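PDB 3UBF: neural-cadherin from Drosophila melanogaster, which mediates calcium-dependent, mainly homophilic adhesion between cells, through an ectodomain of cadherin repeats of which three are present here. Local coordinates for residues G152-D157 and G161-R166; A115-N120 and T125-L130; A132-P135 and N140-Y143; I234-K239 and L288-T293. All coordinates share one frame; numbering follows the deposited sequence.

Contact 1 of 4, residues G152-D157 and G161-R166; sequences GRFEVD and GVVRTR. With ZN (zinc ion), chain D.
Arg-153 and Arg-166 each grip a carbonyl of the opposite segment at the end of the hairpin away from its turn. Bends at chi2 (-51°) and chi3 (-47°) fold the Arg-153 chain back, presenting its guanidinium side-on to Arg-166 O, which lies in the guanidinium plane and accepts from Arg-153 NE at 3.0 Å and from NH2 at 3.1 Å. Asp-169 O and a cation-pi contact with Phe-171 fix that group. In return, Arg-166 NH1 donates to a lone pair of Gly-152 O at 3.0 Å. Glu-155 OE2 sits over the Arg-166 guanidinium, 3.6 Å from NE, a long salt bridge of charges alone. Nearer the turn, the extended Arg-164 runs alongside Asp-157, and its NH1 makes a salt-bridging hydrogen bond to the anti lone pair of Asp-157 OD2 at 3.3 Å. That same OD2 binds a zinc ion, while OD1 accepts the backbone N-H groups of Arg-159 and Ser-160 in the turn. The other face is mostly apolar: Phe-154 CE2 meets Thr-165 CG2 obliquely at 3.6 Å, and Val-156 lies against Val-163. With two backbone bonds pairing Glu-155 and Arg-164, this is an antiparallel beta hairpin at the edge of one sheet of the cadherin-repeat sandwich.

Contact 2 of 4, residues A115-N120 and T125-L130; sequences AVVQLN and TPVFTL
Val-127 fits against three consecutive residues of 115-120. Its CB is 4.0 Å from Val-116 O, and from there CG1, anti to the carbonyl carbon (chi1 -61°), continues to Val-117, where it meets CG2 at 3.9 Å and CB at 4.1 Å. CG2 of Val-127, the other branch, turns to Val-163 and Phe-154. The backbone O of Val-127 lies 3.6 Å from Ala-115 CB. The two valines, Val-117 and Val-127, lie side by side with their branches pointing the same way, and Ile-205 and Phe-154 pack round both of them. Phe-128 makes the neighbouring contact: its CD1 comes to 3.8 Å from Ala-115 CB, with the methyl set obliquely to the ring. The contact across the segments is thus entirely one of packing. The axes of strands 115-117 and 126-129 stay 6.5 Å apart although they run almost antiparallel (169°), and the backbone of 113-117 bonds instead to 201-207. Val-127 and Phe-128 can both turn toward 115-120 because the two of them pair with the single residue Val-163, a beta bulge in strand 126-133. The arrangement closes one side of a Greek-key beta sandwich, in which the first strand of a cadherin repeat is split, 105-106 joining one sheet and 113-117 the other.

Contact 3 of 4, residues A132-P135 and N140-Y143; sequences ARDP and NIHY. With ZN (zinc ion), chain G; ZN (zinc ion), chain C.
The backbones of Asp-134 and Ile-141 are 7.6 Å apart at their CA atoms, too far for strand pairing, and side chains bridge the gap. Tyr-143 makes the polar link: its OH accepts the backbone N-H of Ala-132 at 2.9 Å in a nearly straight bond (172°), with that nitrogen in the plane of the ring, beyond its edge. The ring edge also carries CE2 to 3.9 Å from Ala-132 CB. Beside the ring, Ile-141 sends CD1 to 3.6 Å from the same methyl, Ala-132 CB, the chain being extended beyond CG1 (chi2 -179°). Ile-141 CG2 slides past Asp-134 OD2, an oxygen that binds a zinc ion together with His-139 and Asp-185; Asp-134 OD1 takes the N-H of Asp-136. His-142, between Ile-141 and Tyr-143 in sequence, turns to the opposite side of its strand, where ND1 binds a second zinc ion at 2.2 Å with Glu-158 as the other protein ligand. Strand 126-133, flanked here by 105-106, faces the edge strand 141-149 of the opposing sheet. Ala-183 of the adjacent strand 176-185 touches both Ala-132 and Tyr-143, and Phe-106 packs on Ala-132, so the contact fills one end of the sandwich between its two sheets.

Contact 4 of 4, residues I234-K239 and L288-T293; sequences ISIKAK and LIVTAT
Ile-236 and Val-290 project toward each other from facing strands and meet by their methyl branches, each crossing the other at a slant. The closest approach is 3.6 Å, between Ile-236 CD1 and Val-290 CG2, and a second pair of branches, Ile-236 CG2 and Val-290 CG1, follows at 4.1 Å. Two branches on each side therefore mesh. Val-290 can offer both because CG1 stands anti to the backbone N (chi1 179°) and CG2 anti to the carbonyl carbon, which spreads the fork toward the opposing strand. Ile-236 reaches out with a chi2 of 138°, well away from a staggered value, as its terminal methyl settles beside the valine.

Two residues on, Ala-238 and Ala-292 meet differently: their CB atoms face each other almost head-on, tip to tip, at 3.7 Å. The small methyls let the backbones draw in, from 8.2 Å between the CA atoms of Ile-236 and Val-290 to 6.6 Å between those of Ala-238 and Ala-292. Phe-214 packs on Ile-236 and on both alanines, and Leu-305 touches Ile-236. The intervening Lys-237 and Thr-291 turn to the outer sides of their strands. All four contact residues are buried, and the order 236, 238 matches 290, 292. Such pairing of every second residue across two facing sheets makes up the hydrophobic core of a beta sandwich, here that of the third cadherin repeat in the chain.

How the contacts relate
Contacts 1, 2 and 3 share one cadherin repeat, whereas contact 4 lies in the next, its centre about 24 Å from that of contact 2 and about 31 Å from the others. Contacts 2 and 3 use successive parts of strand 126-133, and contact 1 adds its neighbour 162-165, bonded to Val-127 and Phe-128. Only contact 1 is built within a sheet, by backbone bonds with charged side chains outside; contacts 2, 3 and 4 cross between sheets. Contact 4 is wholly buried and apolar, contact 2 apolar but only partly buried, and contact 3 mixes methyl packing with a tyrosine bond and zinc ligands. Tyr-143 also packs on Leu-130, Val-156 and Gly-161, joining contact 3 to contacts 2 and 1.

Contact 1 of 4, residues G152-D157 and G161-R166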
loop_
_atom_site.group_PDB
_atom_site.type_symbol
_atom_site.label_atom_id
_atom_site.label_comp_id
_atom_site.label_asym_id
_atom_site.label_seq_id
_atom_site.Cartn_x
_atom_site.Cartn_y
_atom_site.Cartn_z
ATOM N N GLY A 152 21.592 -16.117 -8.751
ATOM C CA GLY A 152 21.264 -16.966 -7.618
ATOM C C GLY A 152 21.953 -16.602 -6.325
ATOM O O GLY A 152 22.263 -17.484 -5.533
ATOM N N ARG A 153 22.189 -15.314 -6.103
ATOM C CA ARG A 153 22.900 -14.869 -4.911
ATOM C C ARG A 153 21.963 -14.391 -3.803
ATOM O O ARG A 153 22.401 -14.032 -2.711
ATOM C CB ARG A 153 23.926 -13.785 -5.253
ATOM C CG ARG A 153 25.041 -14.197 -6.231
ATOM C CD ARG A 153 25.776 -15.497 -5.840
ATOM N NE ARG A 153 26.150 -15.523 -4.427
ATOM C CZ ARG A 153 27.235 -14.947 -3.920
ATOM N NH1 ARG A 153 28.084 -14.292 -4.710
ATOM N NH2 ARG A 153 27.465 -15.024 -2.616
ATOM N N PHE A 154 20.668 -14.397 -4.074
ATOM C CA PHE A 154 19.713 -13.943 -3.086
ATOM C C PHE A 154 18.466 -14.773 -3.175
ATOM O O PHE A 154 18.101 -15.266 -4.257
ATOM C CB PHE A 154 19.364 -12.459 -3.282
ATOM C CG PHE A 154 20.530 -11.540 -3.107
ATOM C CD1 PHE A 154 21.335 -11.200 -4.194
ATOM C CD2 PHE A 154 20.841 -11.030 -1.859
ATOM C CE1 PHE A 154 22.438 -10.369 -4.040
ATOM C CE2 PHE A 154 21.938 -10.185 -1.695
ATOM C CZ PHE A 154 22.741 -9.849 -2.791
ATOM N N GLU A 155 17.825 -14.936 -2.024
ATOM C CA GLU A 155 16.483 -15.516 -1.955
ATOM C C GLU A 155 15.681 -14.756 -0.920
ATOM O O GLU A 155 16.243 -14.056 -0.082
ATOM C CB GLU A 155 16.531 -17.023 -1.668
ATOM C CG GLU A 155 16.756 -17.872 -2.923
ATOM C CD GLU A 155 17.099 -19.314 -2.628
ATOM O OE1 GLU A 155 17.370 -19.653 -1.457
ATOM O OE2 GLU A 155 17.132 -20.124 -3.574
ATOM N N VAL A 156 14.365 -14.859 -1.015
ATOM C CA VAL A 156 13.469 -14.095 -0.149
ATOM C C VAL A 156 12.663 -15.057 0.692
ATOM O O VAL A 156 12.217 -16.090 0.213
ATOM C CB VAL A 156 12.499 -13.174 -0.957
ATOM C CG1 VAL A 156 11.671 -13.998 -1.934
ATOM C CG2 VAL A 156 11.579 -12.406 -0.021
ATOM N N ASP A 157 12.512 -14.715 1.960
ATOM C CA ASP A 157 11.662 -15.448 2.855
ATOM C C ASP A 157 10.214 -15.073 2.510
ATOM O O ASP A 157 9.846 -13.906 2.559
ATOM C CB ASP A 157 12.020 -15.053 4.281
ATOM C CG ASP A 157 11.313 -15.862 5.304
ATOM O OD1 ASP A 157 10.095 -16.076 5.175
ATOM O OD2 ASP A 157 11.973 -16.283 6.270
ATOM N N GLY A 161 9.487 -11.642 4.321
ATOM C CA GLY A 161 9.895 -10.715 3.259
ATOM C C GLY A 161 11.394 -10.422 3.268
ATOM O O GLY A 161 11.890 -9.683 2.410
ATOM N N VAL A 162 12.123 -11.014 4.220
ATOM C CA VAL A 162 13.551 -10.767 4.352
ATOM C C VAL A 162 14.286 -11.343 3.138
ATOM O O VAL A 162 14.042 -12.491 2.730
ATOM C CB VAL A 162 14.107 -11.332 5.686
ATOM C CG1 VAL A 162 15.581 -11.099 5.792
ATOM C CG2 VAL A 162 13.395 -10.680 6.887
ATOM N N VAL A 163 15.154 -10.527 2.544
ATOM C CA VAL A 163 15.978 -10.946 1.425
ATOM C C VAL A 163 17.344 -11.270 1.988
ATOM O O VAL A 163 17.960 -10.429 2.659
ATOM C CB VAL A 163 16.089 -9.836 0.351
ATOM C CG1 VAL A 163 16.929 -10.309 -0.824
ATOM C CG2 VAL A 163 14.692 -9.408 -0.130
ATOM N N ARG A 164 17.806 -12.492 1.723
ATOM C CA ARG A 164 19.030 -13.020 2.315
ATOM C C ARG A 164 20.018 -13.532 1.262
ATOM O O ARG A 164 19.608 -14.155 0.277
ATOM C CB ARG A 164 18.698 -14.157 3.274
ATOM C CG ARG A 164 18.038 -13.723 4.558
ATOM C CD ARG A 164 17.813 -14.920 5.448
ATOM N NE ARG A 164 17.255 -14.568 6.750
ATOM C CZ ARG A 164 15.968 -14.698 7.086
ATOM N NH1 ARG A 164 15.070 -15.158 6.215
ATOM N NH2 ARG A 164 15.577 -14.353 8.300
ATOM N N THR A 165 21.311 -13.276 1.480
ATOM C CA THR A 165 22.341 -13.730 0.580
ATOM C C THR A 165 22.415 -15.243 0.600
ATOM O O THR A 165 22.183 -15.869 1.642
ATOM C CB THR A 165 23.733 -13.192 0.987
ATOM O OG1 THR A 165 24.080 -13.652 2.295
ATOM C CG2 THR A 165 23.755 -11.690 0.987
ATOM N N ARG A 166 22.736 -15.852 -0.534
ATOM C CA ARG A 166 23.106 -17.263 -0.493
ATOM C C ARG A 166 24.461 -17.479 -1.162
ATOM O O ARG A 166 24.929 -16.617 -1.928
ATOM C CB ARG A 166 21.999 -18.180 -1.044
ATOM C CG ARG A 166 21.771 -18.097 -2.520
ATOM C CD ARG A 166 20.519 -18.852 -2.964
ATOM N NE ARG A 166 20.697 -20.307 -3.007
ATOM C CZ ARG A 166 21.165 -20.973 -4.063
ATOM N NH1 ARG A 166 21.523 -20.321 -5.166
ATOM N NH2 ARG A 166 21.270 -22.291 -4.026
HETATM ZN ZN ZN D . 11.387 -16.974 7.866
HETATM O O HOH W 1 12.821 -13.905 8.486
#

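Contact 2 of 4, residues A115-N120 and T125-L130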
loop_
_atom_site.group_PDB
_atom_site.type_symbol
_atom_site.label_atom_id
_atom_site.label_comp_id
_atom_site.label_asym_id
_atom_site.label_seq_id
_atom_site.Cartn_x
_atom_site.Cartn_y
_atom_site.Cartn_z
ATOM N N ALA A 115 19.092 -1.394 -1.763
ATOM C CA ALA A 115 19.854 -1.944 -0.673
ATOM C C ALA A 115 21.315 -1.990 -1.100
ATOM O O ALA A 115 21.652 -1.761 -2.269
ATOM C CB ALA A 115 19.373 -3.337 -0.353
ATOM N N VAL A 116 22.181 -2.284 -0.137
ATOM C CA VAL A 116 23.568 -2.647 -0.419
ATOM C C VAL A 116 23.834 -4.023 0.169
ATOM O O VAL A 116 23.156 -4.447 1.114
ATOM C CB VAL A 116 24.553 -1.640 0.182
ATOM C CG1 VAL A 116 24.521 -0.331 -0.606
ATOM C CG2 VAL A 116 24.255 -1.413 1.674
ATOM N N VAL A 117 24.814 -4.726 -0.383
ATOM C CA VAL A 117 25.270 -5.966 0.233
ATOM C C VAL A 117 26.754 -5.885 0.571
ATOM O O VAL A 117 27.585 -5.589 -0.289
ATOM C CB VAL A 117 24.979 -7.200 -0.651
ATOM C CG1 VAL A 117 25.646 -7.072 -2.025
ATOM C CG2 VAL A 117 25.432 -8.468 0.051
ATOM N N GLN A 118 27.067 -6.146 1.836
ATOM C CA GLN A 118 28.434 -6.277 2.333
ATOM C C GLN A 118 29.235 -7.152 1.356
ATOM O O GLN A 118 28.716 -8.154 0.857
ATOM C CB GLN A 118 28.363 -6.950 3.699
ATOM C CG GLN A 118 29.232 -6.361 4.794
ATOM C CD GLN A 118 29.623 -7.413 5.853
ATOM O OE1 GLN A 118 28.782 -8.197 6.331
ATOM N NE2 GLN A 118 30.903 -7.434 6.212
ATOM N N LEU A 119 30.482 -6.780 1.063
ATOM C CA LEU A 119 31.245 -7.510 0.047
ATOM C C LEU A 119 31.541 -8.960 0.408
ATOM O O LEU A 119 31.574 -9.830 -0.459
ATOM C CB LEU A 119 32.546 -6.789 -0.303
ATOM C CG LEU A 119 32.374 -5.424 -0.966
ATOM C CD1 LEU A 119 33.707 -4.895 -1.458
ATOM C CD2 LEU A 119 31.329 -5.491 -2.105
ATOM N N ASN A 120 31.767 -9.219 1.685
ATOM C CA ASN A 120 32.069 -10.564 2.137
ATOM C C ASN A 120 30.900 -11.117 2.917
ATOM O O ASN A 120 31.090 -11.895 3.842
ATOM C CB ASN A 120 33.323 -10.558 3.006
ATOM C CG ASN A 120 33.206 -9.609 4.185
ATOM O OD1 ASN A 120 32.248 -8.818 4.271
ATOM N ND2 ASN A 120 34.185 -9.668 5.104
ATOM N N THR A 125 22.785 -13.742 5.073
ATOM C CA THR A 125 22.824 -12.368 5.496
ATOM C C THR A 125 21.610 -11.662 4.917
ATOM O O THR A 125 21.428 -11.641 3.697
ATOM C CB THR A 125 24.122 -11.723 5.008
ATOM O OG1 THR A 125 25.208 -12.388 5.663
ATOM C CG2 THR A 125 24.154 -10.226 5.310
ATOM N N PRO A 126 20.767 -11.100 5.794
ATOM C CA PRO A 126 19.639 -10.293 5.355
ATOM C C PRO A 126 20.142 -8.956 4.810
ATOM O O PRO A 126 21.001 -8.332 5.419
ATOM C CB PRO A 126 18.830 -10.101 6.639
ATOM C CG PRO A 126 19.814 -10.225 7.741
ATOM C CD PRO A 126 20.904 -11.125 7.260
ATOM N N VAL A 127 19.631 -8.551 3.653
ATOM C CA VAL A 127 20.081 -7.321 3.012
ATOM C C VAL A 127 18.938 -6.324 2.892
ATOM O O VAL A 127 19.163 -5.125 2.723
ATOM C CB VAL A 127 20.661 -7.594 1.612
ATOM C CG1 VAL A 127 21.868 -8.514 1.709
ATOM C CG2 VAL A 127 19.598 -8.191 0.704
ATOM N N PHE A 128 17.712 -6.826 2.982
ATOM C CA PHE A 128 16.525 -5.961 2.888
ATOM C C PHE A 128 15.295 -6.762 3.243
ATOM O O PHE A 128 15.242 -7.974 3.031
ATOM C CB PHE A 128 16.521 -5.649 1.390
ATOM C CG PHE A 128 15.539 -4.583 0.996
ATOM C CD1 PHE A 128 15.867 -3.232 1.126
ATOM C CD2 PHE A 128 14.307 -4.925 0.466
ATOM C CE1 PHE A 128 14.972 -2.239 0.753
ATOM C CE2 PHE A 128 13.414 -3.943 0.077
ATOM C CZ PHE A 128 13.743 -2.594 0.229
ATOM N N THR A 129 14.292 -6.062 3.765
ATOM C CA THR A 129 13.048 -6.675 4.190
ATOM C C THR A 129 11.919 -6.081 3.363
ATOM O O THR A 129 11.541 -4.913 3.550
ATOM C CB THR A 129 12.793 -6.405 5.685
ATOM O OG1 THR A 129 13.917 -6.862 6.443
ATOM C CG2 THR A 129 11.545 -7.118 6.176
ATOM N N LEU A 130 11.394 -6.880 2.441
ATOM C CA LEU A 130 10.195 -6.501 1.709
ATOM C C LEU A 130 9.040 -6.363 2.681
ATOM O O LEU A 130 8.857 -7.224 3.548
ATOM C CB LEU A 130 9.850 -7.556 0.662
ATOM C CG LEU A 130 10.941 -7.885 -0.353
ATOM C CD1 LEU A 130 10.498 -9.096 -1.141
ATOM C CD2 LEU A 130 11.241 -6.674 -1.270
#

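Contact 3 of 4, residues A132-P135 and N140-Y143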
loop_
_atom_site.group_PDB
_atom_site.type_symbol
_atom_site.label_atom_id
_atom_site.label_comp_id
_atom_site.label_asym_id
_atom_site.label_seq_id
_atom_site.Cartn_x
_atom_site.Cartn_y
_atom_site.Cartn_z
ATOM N N ALA A 132 4.978 -5.412 2.312
ATOM C CA ALA A 132 3.752 -5.011 1.653
ATOM C C ALA A 132 2.624 -4.944 2.680
ATOM O O ALA A 132 2.682 -5.579 3.734
ATOM C CB ALA A 132 3.413 -5.989 0.558
ATOM N N ARG A 133 1.600 -4.166 2.362
ATOM C CA ARG A 133 0.417 -4.059 3.184
ATOM C C ARG A 133 -0.780 -4.443 2.341
ATOM O O ARG A 133 -0.939 -3.946 1.221
ATOM C CB ARG A 133 0.267 -2.623 3.677
ATOM C CG ARG A 133 -0.966 -2.348 4.499
ATOM C CD ARG A 133 -1.061 -0.853 4.808
ATOM N NE ARG A 133 0.008 -0.406 5.706
ATOM C CZ ARG A 133 0.487 0.839 5.757
ATOM N NH1 ARG A 133 1.458 1.147 6.617
ATOM N NH2 ARG A 133 0.007 1.772 4.941
ATOM N N ASP A 134 -1.596 -5.347 2.868
ATOM C CA ASP A 134 -2.904 -5.643 2.302
ATOM C C ASP A 134 -3.888 -4.789 3.081
ATOM O O ASP A 134 -3.978 -4.915 4.300
ATOM C CB ASP A 134 -3.246 -7.135 2.427
ATOM C CG ASP A 134 -4.435 -7.551 1.564
ATOM O OD1 ASP A 134 -5.494 -6.893 1.605
ATOM O OD2 ASP A 134 -4.324 -8.566 0.845
ATOM N N PRO A 135 -4.609 -3.888 2.381
ATOM C CA PRO A 135 -5.626 -3.077 3.070
ATOM C C PRO A 135 -6.674 -3.948 3.746
ATOM O O PRO A 135 -7.336 -3.488 4.683
ATOM C CB PRO A 135 -6.245 -2.218 1.950
ATOM C CG PRO A 135 -5.785 -2.823 0.663
ATOM C CD PRO A 135 -4.456 -3.491 0.967
ATOM N N ASN A 140 -3.534 -12.811 4.157
ATOM C CA ASN A 140 -2.140 -13.112 4.357
ATOM C C ASN A 140 -1.438 -13.056 3.027
ATOM O O ASN A 140 -2.024 -13.401 2.007
ATOM C CB ASN A 140 -1.968 -14.466 5.041
ATOM C CG ASN A 140 -2.568 -14.475 6.434
ATOM O OD1 ASN A 140 -2.094 -13.757 7.330
ATOM N ND2 ASN A 140 -3.637 -15.261 6.624
ATOM N N ILE A 141 -0.192 -12.594 3.042
ATOM C CA ILE A 141 0.558 -12.405 1.818
ATOM C C ILE A 141 1.862 -13.189 1.823
ATOM O O ILE A 141 2.466 -13.424 2.885
ATOM C CB ILE A 141 0.837 -10.904 1.532
ATOM C CG1 ILE A 141 1.711 -10.284 2.626
ATOM C CG2 ILE A 141 -0.469 -10.128 1.338
ATOM C CD1 ILE A 141 2.006 -8.797 2.405
ATOM N N HIS A 142 2.275 -13.614 0.633
ATOM C CA HIS A 142 3.554 -14.289 0.461
ATOM C C HIS A 142 4.433 -13.478 -0.472
ATOM O O HIS A 142 3.998 -13.063 -1.548
ATOM C CB HIS A 142 3.386 -15.697 -0.106
ATOM C CG HIS A 142 2.732 -16.661 0.828
ATOM N ND1 HIS A 142 2.445 -17.959 0.466
ATOM C CD2 HIS A 142 2.277 -16.515 2.096
ATOM C CE1 HIS A 142 1.856 -18.577 1.476
ATOM N NE2 HIS A 142 1.739 -17.722 2.477
ATOM N N TYR A 143 5.669 -13.255 -0.051
ATOM C CA TYR A 143 6.648 -12.585 -0.874
ATOM C C TYR A 143 7.441 -13.607 -1.665
ATOM O O TYR A 143 7.771 -14.671 -1.156
ATOM C CB TYR A 143 7.604 -11.789 0.001
ATOM C CG TYR A 143 6.946 -10.795 0.923
ATOM C CD1 TYR A 143 6.515 -11.177 2.194
ATOM C CD2 TYR A 143 6.771 -9.468 0.538
ATOM C CE1 TYR A 143 5.930 -10.270 3.049
ATOM C CE2 TYR A 143 6.190 -8.556 1.393
ATOM C CZ TYR A 143 5.770 -8.971 2.640
ATOM O OH TYR A 143 5.184 -8.080 3.493
HETATM ZN ZN ZN G . -5.641 -9.043 -0.083
HETATM ZN ZN ZN C . 3.781 -18.837 -1.051
#

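Contact 4 of 4, residues I234-K239 and L288-T293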
loop_
_atom_site.group_PDB
_atom_site.type_symbol
_atom_site.label_atom_id
_atom_site.label_comp_id
_atom_site.label_asym_id
_atom_site.label_seq_id
_atom_site.Cartn_x
_atom_site.Cartn_y
_atom_site.Cartn_z
ATOM N N ILE A 234 9.684 23.012 3.384
ATOM C CA ILE A 234 9.652 21.599 3.051
ATOM C C ILE A 234 10.837 20.911 3.712
ATOM O O ILE A 234 11.894 21.529 3.895
ATOM C CB ILE A 234 9.611 21.374 1.498
ATOM C CG1 ILE A 234 9.451 19.885 1.149
ATOM C CG2 ILE A 234 10.807 22.021 0.812
ATOM C CD1 ILE A 234 8.872 19.636 -0.227
ATOM N N SER A 235 10.639 19.654 4.106
ATOM C CA SER A 235 11.723 18.835 4.637
ATOM C C SER A 235 12.161 17.844 3.590
ATOM O O SER A 235 11.349 17.114 3.030
ATOM C CB SER A 235 11.296 18.071 5.892
ATOM O OG SER A 235 11.607 18.807 7.059
ATOM N N ILE A 236 13.456 17.814 3.335
ATOM C CA ILE A 236 14.010 16.861 2.403
ATOM C C ILE A 236 14.885 15.875 3.160
ATOM O O ILE A 236 15.658 16.257 4.044
ATOM C CB ILE A 236 14.749 17.580 1.273
ATOM C CG1 ILE A 236 13.720 18.200 0.335
ATOM C CG2 ILE A 236 15.610 16.624 0.490
ATOM C CD1 ILE A 236 14.081 19.562 -0.102
ATOM N N LYS A 237 14.729 14.596 2.848
ATOM C CA LYS A 237 15.531 13.593 3.512
ATOM C C LYS A 237 16.052 12.577 2.517
ATOM O O LYS A 237 15.338 12.161 1.600
ATOM C CB LYS A 237 14.745 12.906 4.631
ATOM C CG LYS A 237 15.641 12.371 5.725
ATOM C CD LYS A 237 14.853 11.714 6.845
ATOM C CE LYS A 237 14.928 10.194 6.753
ATOM N NZ LYS A 237 14.665 9.536 8.069
ATOM N N ALA A 238 17.313 12.201 2.702
ATOM C CA ALA A 238 17.924 11.155 1.910
ATOM C C ALA A 238 18.402 10.059 2.838
ATOM O O ALA A 238 18.787 10.310 3.981
ATOM C CB ALA A 238 19.054 11.695 1.072
ATOM N N LYS A 239 18.335 8.833 2.347
ATOM C CA LYS A 239 18.726 7.690 3.120
ATOM C C LYS A 239 20.174 7.425 2.777
ATOM O O LYS A 239 20.543 7.395 1.600
ATOM C CB LYS A 239 17.858 6.496 2.744
ATOM C CG LYS A 239 18.265 5.217 3.408
ATOM C CD LYS A 239 17.403 4.081 2.963
ATOM C CE LYS A 239 17.835 2.839 3.665
ATOM N NZ LYS A 239 16.731 1.856 3.696
ATOM N N LEU A 288 14.808 24.368 -7.976
ATOM C CA LEU A 288 15.964 24.245 -7.119
ATOM C C LEU A 288 16.472 22.822 -7.190
ATOM O O LEU A 288 15.716 21.894 -7.503
ATOM C CB LEU A 288 15.588 24.601 -5.678
ATOM C CG LEU A 288 14.852 25.936 -5.462
ATOM C CD1 LEU A 288 14.099 25.934 -4.140
ATOM C CD2 LEU A 288 15.816 27.128 -5.533
ATOM N N ILE A 289 17.758 22.650 -6.926
ATOM C CA ILE A 289 18.311 21.325 -6.818
ATOM C C ILE A 289 18.891 21.178 -5.430
ATOM O O ILE A 289 19.762 21.966 -5.014
ATOM C CB ILE A 289 19.383 21.037 -7.881
ATOM C CG1 ILE A 289 18.773 21.075 -9.276
ATOM C CG2 ILE A 289 20.011 19.665 -7.639
ATOM C CD1 ILE A 289 19.792 20.923 -10.405
ATOM N N VAL A 290 18.388 20.176 -4.715
ATOM C CA VAL A 290 18.964 19.778 -3.442
ATOM C C VAL A 290 19.963 18.645 -3.657
ATOM O O VAL A 290 19.685 17.666 -4.367
ATOM C CB VAL A 290 17.887 19.371 -2.409
ATOM C CG1 VAL A 290 18.554 18.936 -1.083
ATOM C CG2 VAL A 290 16.916 20.532 -2.170
ATOM N N THR A 291 21.132 18.791 -3.051
ATOM C CA THR A 291 22.133 17.739 -3.084
ATOM C C THR A 291 22.307 17.144 -1.693
ATOM O O THR A 291 22.382 17.878 -0.711
ATOM C CB THR A 291 23.454 18.264 -3.638
ATOM O OG1 THR A 291 23.208 18.831 -4.927
ATOM C CG2 THR A 291 24.498 17.138 -3.775
ATOM N N ALA A 292 22.319 15.809 -1.628
ATOM C CA ALA A 292 22.689 15.071 -0.417
ATOM C C ALA A 292 24.117 14.548 -0.552
ATOM O O ALA A 292 24.424 13.799 -1.471
ATOM C CB ALA A 292 21.731 13.917 -0.160
ATOM N N THR A 293 24.977 14.933 0.379
ATOM C CA THR A 293 26.378 14.555 0.326
ATOM C C THR A 293 26.773 13.784 1.570
ATOM O O THR A 293 26.523 14.223 2.687
ATOM C CB THR A 293 27.260 15.801 0.174
ATOM O OG1 THR A 293 26.795 16.556 -0.951
ATOM C CG2 THR A 293 28.719 15.431 -0.036
#